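Local coordinates for protein scyllo-inosose 3-dehydrogenase (Thermotoga maritima, PDB 3IP1) that catalyses the NAD(+)-dependent oxidation of scyllo-inosose to 3-dehydro-scyllo-inosose, probably as a step in myo-inositol breakdown, and binds two zinc ions per subunit, at residues L131-C136 with C147-E152; K28-G33 with G87-P92; T56-K61 with V165-K170. One frame throughout, in Å; residues are numbered along the deposited sequence.

Interaction 1 (L131-C136 with C147-E152). With CD (cadmium ion), chain E.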
loop_
_atom_site.group_PDB
_atom_site.type_symbol
_atom_site.label_atom_id
_atom_site.label_comp_id
_atom_site.label_asym_id
_atom_site.label_seq_id
_atom_site.Cartn_x
_atom_site.Cartn_y
_atom_site.Cartn_z
ATOM N N LEU A 131 -10.889 12.643 21.645
ATOM C CA LEU A 131 -10.141 12.245 22.823
ATOM C C LEU A 131 -10.118 10.712 22.930
ATOM O O LEU A 131 -10.891 10.109 23.677
ATOM C CB LEU A 131 -10.674 12.956 24.082
ATOM C CG LEU A 131 -11.048 14.445 23.884
ATOM C CD1 LEU A 131 -11.757 15.011 25.106
ATOM C CD2 LEU A 131 -9.846 15.349 23.450
ATOM N N TRP A 132 -9.242 10.100 22.125
ATOM C CA TRP A 132 -9.045 8.640 22.074
ATOM C C TRP A 132 -8.403 8.100 23.361
ATOM O O TRP A 132 -7.632 8.799 24.028
ATOM C CB TRP A 132 -8.184 8.261 20.858
ATOM C CG TRP A 132 -7.033 9.213 20.612
ATOM C CD1 TRP A 132 -7.048 10.313 19.814
ATOM C CD2 TRP A 132 -5.712 9.146 21.178
ATOM N NE1 TRP A 132 -5.818 10.943 19.840
ATOM C CE2 TRP A 132 -4.981 10.245 20.668
ATOM C CE3 TRP A 132 -5.069 8.256 22.054
ATOM C CZ2 TRP A 132 -3.654 10.492 21.017
ATOM C CZ3 TRP A 132 -3.728 8.496 22.384
ATOM C CH2 TRP A 132 -3.046 9.603 21.866
ATOM N N CYS A 133 -8.747 6.870 23.729
ATOM C CA CYS A 133 -8.321 6.313 25.029
ATOM C C CYS A 133 -6.863 5.849 24.995
ATOM O O CYS A 133 -6.145 5.989 25.976
ATOM C CB CYS A 133 -9.272 5.196 25.508
ATOM S SG CYS A 133 -9.145 3.549 24.676
ATOM N N GLY A 134 -6.411 5.319 23.863
ATOM C CA GLY A 134 -5.048 4.846 23.763
ATOM C C GLY A 134 -4.880 3.371 24.056
ATOM O O GLY A 134 -3.818 2.834 23.807
ATOM N N HIS A 135 -5.923 2.704 24.547
ATOM C CA HIS A 135 -5.797 1.307 24.999
ATOM C C HIS A 135 -6.743 0.289 24.340
ATOM O O HIS A 135 -6.516 -0.937 24.442
ATOM C CB HIS A 135 -5.885 1.196 26.546
ATOM C CG HIS A 135 -7.149 1.739 27.143
ATOM N ND1 HIS A 135 -8.341 1.039 27.142
ATOM C CD2 HIS A 135 -7.395 2.896 27.804
ATOM C CE1 HIS A 135 -9.275 1.757 27.741
ATOM N NE2 HIS A 135 -8.726 2.886 28.159
ATOM N N CYS A 136 -7.803 0.766 23.683
ATOM C CA CYS A 136 -8.745 -0.166 23.055
ATOM C C CYS A 136 -8.113 -0.814 21.813
ATOM O O CYS A 136 -7.037 -0.407 21.373
ATOM C CB CYS A 136 -10.074 0.504 22.722
ATOM S SG CYS A 136 -9.957 1.616 21.312
ATOM N N CYS A 147 -11.663 4.806 18.034
ATOM C CA CYS A 147 -11.591 4.522 19.478
ATOM C C CYS A 147 -12.909 4.008 20.053
ATOM O O CYS A 147 -13.956 4.604 19.815
ATOM C CB CYS A 147 -11.212 5.814 20.217
ATOM S SG CYS A 147 -11.151 5.641 22.023
ATOM N N GLU A 148 -12.868 2.926 20.817
ATOM C CA GLU A 148 -14.089 2.388 21.429
ATOM C C GLU A 148 -14.527 3.141 22.714
ATOM O O GLU A 148 -15.620 2.937 23.215
ATOM C CB GLU A 148 -13.933 0.885 21.706
ATOM C CG GLU A 148 -13.923 0.022 20.426
ATOM C CD GLU A 148 -13.853 -1.476 20.706
ATOM O OE1 GLU A 148 -13.493 -1.870 21.836
ATOM O OE2 GLU A 148 -14.136 -2.271 19.792
ATOM N N ASN A 149 -13.672 4.001 23.249
ATOM C CA ASN A 149 -13.998 4.711 24.478
ATOM C C ASN A 149 -13.791 6.208 24.293
ATOM O O ASN A 149 -13.186 6.863 25.124
ATOM C CB ASN A 149 -13.148 4.155 25.622
ATOM C CG ASN A 149 -13.366 2.680 25.815
ATOM O OD1 ASN A 149 -14.517 2.226 25.923
ATOM N ND2 ASN A 149 -12.281 1.900 25.798
ATOM N N LEU A 150 -14.304 6.726 23.184
ATOM C CA LEU A 150 -14.087 8.090 22.747
ATOM C C LEU A 150 -14.864 9.132 23.577
ATOM O O LEU A 150 -16.029 8.916 23.905
ATOM C CB LEU A 150 -14.509 8.185 21.276
ATOM C CG LEU A 150 -14.388 9.483 20.457
ATOM C CD1 LEU A 150 -12.927 9.871 20.071
ATOM C CD2 LEU A 150 -15.245 9.342 19.182
ATOM N N ASN A 151 -14.210 10.251 23.902
ATOM C CA ASN A 151 -14.888 11.482 24.316
ATOM C C ASN A 151 -14.560 12.564 23.303
ATOM O O ASN A 151 -13.666 12.388 22.463
ATOM C CB ASN A 151 -14.429 11.917 25.712
ATOM C CG ASN A 151 -14.928 10.988 26.787
ATOM O OD1 ASN A 151 -16.085 11.063 27.173
ATOM N ND2 ASN A 151 -14.068 10.080 27.256
ATOM N N GLU A 152 -15.264 13.690 23.377
ATOM C CA GLU A 152 -15.104 14.729 22.382
ATOM C C GLU A 152 -15.114 16.116 22.991
ATOM O O GLU A 152 -16.083 16.537 23.650
ATOM C CB GLU A 152 -16.154 14.601 21.269
ATOM C CG GLU A 152 -15.739 13.614 20.182
ATOM C CD GLU A 152 -16.726 13.505 19.062
ATOM O OE1 GLU A 152 -16.559 14.197 18.034
ATOM O OE2 GLU A 152 -17.690 12.727 19.208
HETATM CD CD CD E . -9.421 3.874 22.197
HETATM O O HOH W 1 -11.497 9.755 26.068
#
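Cys133, Cys136 and Cys147 meet round a cadmium ion in the four-cysteine structural metal site of the zinc-containing alcohol dehydrogenases, which holds zinc in the natural enzyme; Cys139, on helix 137-140, is the fourth ligand. Cys147 shows how one side chain serves both sides. Cys147 CB rests on Trp132 CB (3.9 Å), and Cys147 SG, anti to the backbone N (chi1 178°), reaches the cadmium ion at 2.5 Å. Cys147 SG also accepts from Cys133 N (3.2 Å) and, within its own segment, from Asn149 N. Cys136 SG, likewise 2.5 Å from the metal, takes an almost straight bond from Glu148 N (175°), while Cys133 SG is approached by His135 N and lies over the centre of the His135 ring. Such N-H donors probably ease the negative charge that thiolates bring to the metal; cysteine suits the place because its sulfur can bind the metal and accept these bonds at once. Beyond the metal, Leu131 and Asn151 form an antiparallel bridge, and Leu131 lays its CB and CG against the Asn151 carbonyl. Asn149 faces the second subunit, where Asn116 of that chain binds its OD1. Asn149 ND2 stops 3.6 Å from His135 CE1, the two side chains crossing at about a right angle.

Interaction 2 (K28-G33 with G87-P92)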
loop_
_atom_site.group_PDB
_atom_site.type_symbol
_atom_site.label_atom_id
_atom_site.label_comp_id
_atom_site.label_asym_id
_atom_site.label_seq_id
_atom_site.Cartn_x
_atom_site.Cartn_y
_atom_site.Cartn_z
ATOM N N LYS A 28 -27.826 12.993 30.863
ATOM C CA LYS A 28 -26.482 13.548 30.797
ATOM C C LYS A 28 -25.754 13.419 29.457
ATOM O O LYS A 28 -25.071 14.350 29.034
ATOM C CB LYS A 28 -25.627 12.922 31.882
ATOM C CG LYS A 28 -26.073 13.283 33.285
ATOM C CD LYS A 28 -25.171 12.594 34.299
ATOM C CE LYS A 28 -25.632 12.836 35.725
ATOM N NZ LYS A 28 -25.133 11.719 36.588
ATOM N N LEU A 29 -25.884 12.265 28.808
ATOM C CA LEU A 29 -25.043 11.928 27.663
ATOM C C LEU A 29 -25.761 11.015 26.684
ATOM O O LEU A 29 -26.320 9.996 27.070
ATOM C CB LEU A 29 -23.742 11.244 28.133
ATOM C CG LEU A 29 -22.727 10.794 27.057
ATOM C CD1 LEU A 29 -21.907 11.952 26.557
ATOM C CD2 LEU A 29 -21.799 9.693 27.584
ATOM N N THR A 30 -25.701 11.367 25.405
ATOM C CA THR A 30 -26.196 10.470 24.369
ATOM C C THR A 30 -25.295 10.449 23.144
ATOM O O THR A 30 -24.642 11.455 22.832
ATOM C CB THR A 30 -27.665 10.794 23.941
ATOM O OG1 THR A 30 -28.103 9.819 22.988
ATOM C CG2 THR A 30 -27.776 12.161 23.315
ATOM N N TRP A 31 -25.292 9.305 22.443
ATOM C CA TRP A 31 -24.653 9.203 21.134
ATOM C C TRP A 31 -25.552 9.726 20.008
ATOM O O TRP A 31 -25.074 9.943 18.893
ATOM C CB TRP A 31 -24.170 7.769 20.870
ATOM C CG TRP A 31 -22.791 7.563 21.461
ATOM C CD1 TRP A 31 -22.476 7.286 22.773
ATOM C CD2 TRP A 31 -21.547 7.672 20.765
ATOM N NE1 TRP A 31 -21.101 7.206 22.926
ATOM C CE2 TRP A 31 -20.510 7.447 21.713
ATOM C CE3 TRP A 31 -21.199 7.950 19.425
ATOM C CZ2 TRP A 31 -19.149 7.473 21.358
ATOM C CZ3 TRP A 31 -19.836 7.976 19.074
ATOM C CH2 TRP A 31 -18.836 7.738 20.040
ATOM N N LEU A 32 -26.835 9.979 20.334
ATOM C CA LEU A 32 -27.818 10.490 19.365
ATOM C C LEU A 32 -28.431 11.864 19.712
ATOM O O LEU A 32 -29.633 11.991 20.015
ATOM C CB LEU A 32 -28.917 9.446 19.123
ATOM C CG LEU A 32 -28.510 8.181 18.364
ATOM C CD1 LEU A 32 -29.645 7.163 18.402
ATOM C CD2 LEU A 32 -28.090 8.513 16.892
ATOM N N GLY A 33 -27.604 12.900 19.619
ATOM C CA GLY A 33 -28.000 14.248 20.029
ATOM C C GLY A 33 -29.395 14.683 19.625
ATOM O O GLY A 33 -30.210 15.058 20.471
ATOM N N GLY A 87 -24.976 13.670 16.612
ATOM C CA GLY A 87 -23.964 12.829 17.261
ATOM C C GLY A 87 -23.819 12.918 18.775
ATOM O O GLY A 87 -24.723 13.367 19.491
ATOM N N LEU A 88 -22.666 12.455 19.260
ATOM C CA LEU A 88 -22.322 12.434 20.681
ATOM C C LEU A 88 -22.371 13.826 21.325
ATOM O O LEU A 88 -21.735 14.765 20.856
ATOM C CB LEU A 88 -20.926 11.831 20.857
ATOM C CG LEU A 88 -20.338 11.730 22.261
ATOM C CD1 LEU A 88 -21.131 10.697 23.098
ATOM C CD2 LEU A 88 -18.876 11.359 22.167
ATOM N N THR A 89 -23.132 13.927 22.413
ATOM C CA THR A 89 -23.397 15.191 23.089
ATOM C C THR A 89 -23.675 14.953 24.583
ATOM O O THR A 89 -24.522 14.131 24.942
ATOM C CB THR A 89 -24.596 15.920 22.443
ATOM O OG1 THR A 89 -25.562 14.947 22.021
ATOM C CG2 THR A 89 -24.153 16.729 21.222
ATOM N N GLY A 90 -22.950 15.671 25.438
ATOM C CA GLY A 90 -23.099 15.570 26.895
ATOM C C GLY A 90 -23.268 16.971 27.468
ATOM O O GLY A 90 -22.285 17.659 27.686
ATOM N N PHE A 91 -24.518 17.399 27.678
ATOM C CA PHE A 91 -24.841 18.767 28.125
ATOM C C PHE A 91 -25.170 18.851 29.624
ATOM O O PHE A 91 -25.767 17.920 30.178
ATOM C CB PHE A 91 -26.010 19.337 27.303
ATOM C CG PHE A 91 -25.737 19.426 25.805
ATOM C CD1 PHE A 91 -24.489 19.820 25.320
ATOM C CD2 PHE A 91 -26.750 19.138 24.884
ATOM C CE1 PHE A 91 -24.244 19.897 23.967
ATOM C CE2 PHE A 91 -26.522 19.223 23.518
ATOM C CZ PHE A 91 -25.266 19.617 23.053
ATOM N N PRO A 92 -24.835 19.980 30.282
ATOM C CA PRO A 92 -24.223 21.195 29.709
ATOM C C PRO A 92 -22.736 20.991 29.417
ATOM O O PRO A 92 -22.110 20.112 30.005
ATOM C CB PRO A 92 -24.416 22.246 30.809
ATOM C CG PRO A 92 -24.527 21.446 32.085
ATOM C CD PRO A 92 -25.225 20.167 31.697
#
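With CG anti to the backbone N (chi1 179°), Leu88 swings its CD1 over one face of the Trp31 indole, while the matching torsion in Leu29 brings its CD1 against Leu88 CD1. Leu88 CD1 lies 3.5 Å from the centroid of the five-membered ring of Trp31 and 11° off its normal, a CH-pi contact; CD2 reaches on toward CZ2 of the six-membered ring. Leu29 CD1 touches Leu88 CD1 at 3.8 Å, so this one methyl of Leu88 is shared between the indole face and a second leucine. The backbones are joined at Thr30 and Thr89, whose N-H and C=O groups bond both ways; Thr30 N to Thr89 O is 3.0 Å. Gly87 O accepts from Gly33 N at 2.9 Å and also from the hydroxyl of Thr89, two donors on one carbonyl. Gly33 suits its place because a CB there would run into Gly87 O and Thr89 OG1. Thr30 OG1 accepts from Leu32 N, turning the chain after the bridge, and Trp37 NE1 adds a donor to Thr89 O. Two loops of the catalytic part of the chain are thus joined by a single antiparallel bridge and a further Gly33-Gly87 backbone bond, with an ST turn at Thr30.

Interaction 3 (T56-K61 with V165-K170)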
loop_
_atom_site.group_PDB
_atom_site.type_symbol
_atom_site.label_atom_id
_atom_site.label_comp_id
_atom_site.label_asym_id
_atom_site.label_seq_id
_atom_site.Cartn_x
_atom_site.Cartn_y
_atom_site.Cartn_z
ATOM N N THR A 56 -0.632 13.861 33.614
ATOM C CA THR A 56 -0.403 14.015 32.162
ATOM C C THR A 56 -1.142 15.221 31.572
ATOM O O THR A 56 -1.018 15.504 30.387
ATOM C CB THR A 56 -0.879 12.764 31.393
ATOM O OG1 THR A 56 -2.213 12.468 31.816
ATOM C CG2 THR A 56 0.007 11.553 31.693
ATOM N N GLU A 57 -1.911 15.925 32.396
ATOM C CA GLU A 57 -2.721 17.038 31.922
ATOM C C GLU A 57 -1.970 18.360 31.850
ATOM O O GLU A 57 -0.981 18.573 32.558
ATOM C CB GLU A 57 -3.983 17.188 32.783
ATOM C CG GLU A 57 -4.956 16.021 32.590
ATOM C CD GLU A 57 -6.172 16.068 33.520
ATOM O OE1 GLU A 57 -6.072 16.646 34.631
ATOM O OE2 GLU A 57 -7.234 15.524 33.129
ATOM N N ILE A 58 -2.455 19.232 30.971
ATOM C CA ILE A 58 -2.005 20.619 30.867
ATOM C C ILE A 58 -3.222 21.531 30.826
ATOM O O ILE A 58 -4.324 21.105 30.479
ATOM C CB ILE A 58 -1.175 20.893 29.569
ATOM C CG1 ILE A 58 -2.042 20.639 28.310
ATOM C CG2 ILE A 58 0.112 20.045 29.571
ATOM C CD1 ILE A 58 -1.402 20.999 26.950
ATOM N N ILE A 59 -2.996 22.789 31.170
ATOM C CA ILE A 59 -3.996 23.834 31.075
ATOM C C ILE A 59 -3.433 24.813 30.071
ATOM O O ILE A 59 -2.263 25.197 30.149
ATOM C CB ILE A 59 -4.222 24.525 32.454
ATOM C CG1 ILE A 59 -4.886 23.541 33.435
ATOM C CG2 ILE A 59 -5.096 25.778 32.324
ATOM C CD1 ILE A 59 -4.786 23.994 34.910
ATOM N N ILE A 60 -4.284 25.204 29.132
ATOM C CA ILE A 60 -3.933 26.097 28.054
ATOM C C ILE A 60 -4.722 27.402 28.182
ATOM O O ILE A 60 -5.925 27.385 28.408
ATOM C CB ILE A 60 -4.277 25.437 26.701
ATOM C CG1 ILE A 60 -3.500 24.116 26.528
ATOM C CG2 ILE A 60 -4.025 26.410 25.539
ATOM C CD1 ILE A 60 -4.089 23.183 25.426
ATOM N N LYS A 61 -4.048 28.531 28.046
ATOM C CA LYS A 61 -4.723 29.811 27.969
ATOM C C LYS A 61 -5.114 29.975 26.515
ATOM O O LYS A 61 -4.232 30.070 25.652
ATOM C CB LYS A 61 -3.750 30.902 28.407
ATOM C CG LYS A 61 -4.235 32.335 28.365
ATOM C CD LYS A 61 -3.168 33.204 29.074
ATOM C CE LYS A 61 -3.375 34.701 28.868
ATOM N NZ LYS A 61 -4.789 35.102 29.118
ATOM N N VAL A 165 -8.531 26.108 28.984
ATOM C CA VAL A 165 -9.025 24.752 28.738
ATOM C C VAL A 165 -8.024 23.726 29.248
ATOM O O VAL A 165 -6.814 23.889 29.123
ATOM C CB VAL A 165 -9.355 24.501 27.226
ATOM C CG1 VAL A 165 -8.087 24.425 26.377
ATOM C CG2 VAL A 165 -10.188 23.232 27.057
ATOM N N LYS A 166 -8.533 22.663 29.843
ATOM C CA LYS A 166 -7.670 21.615 30.307
ATOM C C LYS A 166 -7.768 20.429 29.332
ATOM O O LYS A 166 -8.858 20.026 28.963
ATOM C CB LYS A 166 -8.063 21.252 31.739
ATOM C CG LYS A 166 -7.212 20.237 32.437
ATOM C CD LYS A 166 -7.762 18.836 32.199
ATOM C CE LYS A 166 -9.003 18.546 33.034
ATOM N NZ LYS A 166 -8.607 18.124 34.402
ATOM N N VAL A 167 -6.621 19.900 28.899
ATOM C CA VAL A 167 -6.579 18.681 28.082
ATOM C C VAL A 167 -5.394 17.812 28.496
ATOM O O VAL A 167 -4.400 18.316 29.033
ATOM C CB VAL A 167 -6.445 18.975 26.546
ATOM C CG1 VAL A 167 -7.592 19.787 26.034
ATOM C CG2 VAL A 167 -5.135 19.692 26.238
ATOM N N ASP A 168 -5.471 16.518 28.197
ATOM C CA ASP A 168 -4.296 15.662 28.315
ATOM C C ASP A 168 -3.200 16.052 27.326
ATOM O O ASP A 168 -3.482 16.388 26.179
ATOM C CB ASP A 168 -4.645 14.198 28.110
ATOM C CG ASP A 168 -3.550 13.280 28.608
ATOM O OD1 ASP A 168 -2.470 13.200 27.976
ATOM O OD2 ASP A 168 -3.770 12.647 29.655
ATOM N N ALA A 169 -1.950 15.981 27.782
ATOM C CA ALA A 169 -0.798 16.356 26.971
ATOM C C ALA A 169 -0.744 15.594 25.660
ATOM O O ALA A 169 -0.277 16.120 24.651
ATOM C CB ALA A 169 0.513 16.155 27.757
ATOM N N LYS A 170 -1.241 14.362 25.686
ATOM C CA LYS A 170 -1.180 13.485 24.533
ATOM C C LYS A 170 -2.075 13.947 23.374
ATOM O O LYS A 170 -1.934 13.440 22.258
ATOM C CB LYS A 170 -1.490 12.034 24.930
ATOM C CG LYS A 170 -2.978 11.694 24.998
ATOM C CD LYS A 170 -3.217 10.382 25.745
ATOM C CE LYS A 170 -4.662 9.956 25.602
ATOM N NZ LYS A 170 -4.893 8.677 26.315
#
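The carboxylates of Glu57 and Asp168 are both met from above their planes: Lys166 NZ stands 45° out of the Glu57 plane and Thr56 OG1 37° out of the Asp168 plane. They lie at one end of an antiparallel strand pair, 57-61 with 165-168, in the sheet of the GroES-like domain. Lys166 NZ makes a salt bridge to Glu57 OE1 (2.9 Å), and its bent chain lays CD and CE along the same carboxylate. Glu53 offers NZ a second anion, and the backbone N atoms of Glu53 and Lys54 donate to Glu57 OE1, which probably helps to offset the charge of this buried residue. The hydroxyl of Thr56 donates to Asp168 OD2 at 2.7 Å, while Asp168 OD1 uses its anti lone pair for Lys170 N, an Asx turn where the strand passes into the 3-10 segment. With an alanine at Asp168, the Thr56 hydroxyl and Lys170 N would probably be left without this acceptor, and the Asx turn would lose its side-chain bond. Farther along, the backbones pair through Ile58 with Val167 and Ile60 with Val165. Branched residues suit the buried face: with Ile58 CG1 between backbone N and carbonyl carbon (chi1 62°), it reaches Val167 CG2 at 3.8 Å. The same methyl, Val167 CG2, is touched by Ile60 CD1 at 3.7 Å.

Along the chain the segments of interactions 2 and 3 alternate (28-33, 56-61, 87-92, 165-170); interaction 2 closes before interaction 1 opens, and interaction 1 is nested within the loop closed by interaction 3. Interaction 1 stands between the others, its centre about 16 Å from each; the centres of 2 and 3 are about 23 Å apart and their nearest atoms about 13 Å. Leu150 and Glu152 pack on Trp31 and Leu88 at one side, and Lys170 reaches the carbonyl of Cys133 at the other. The metal-bearing lobe is thereby joined both to the loops and to the strand 57-66 sheet of the GroES-like domain.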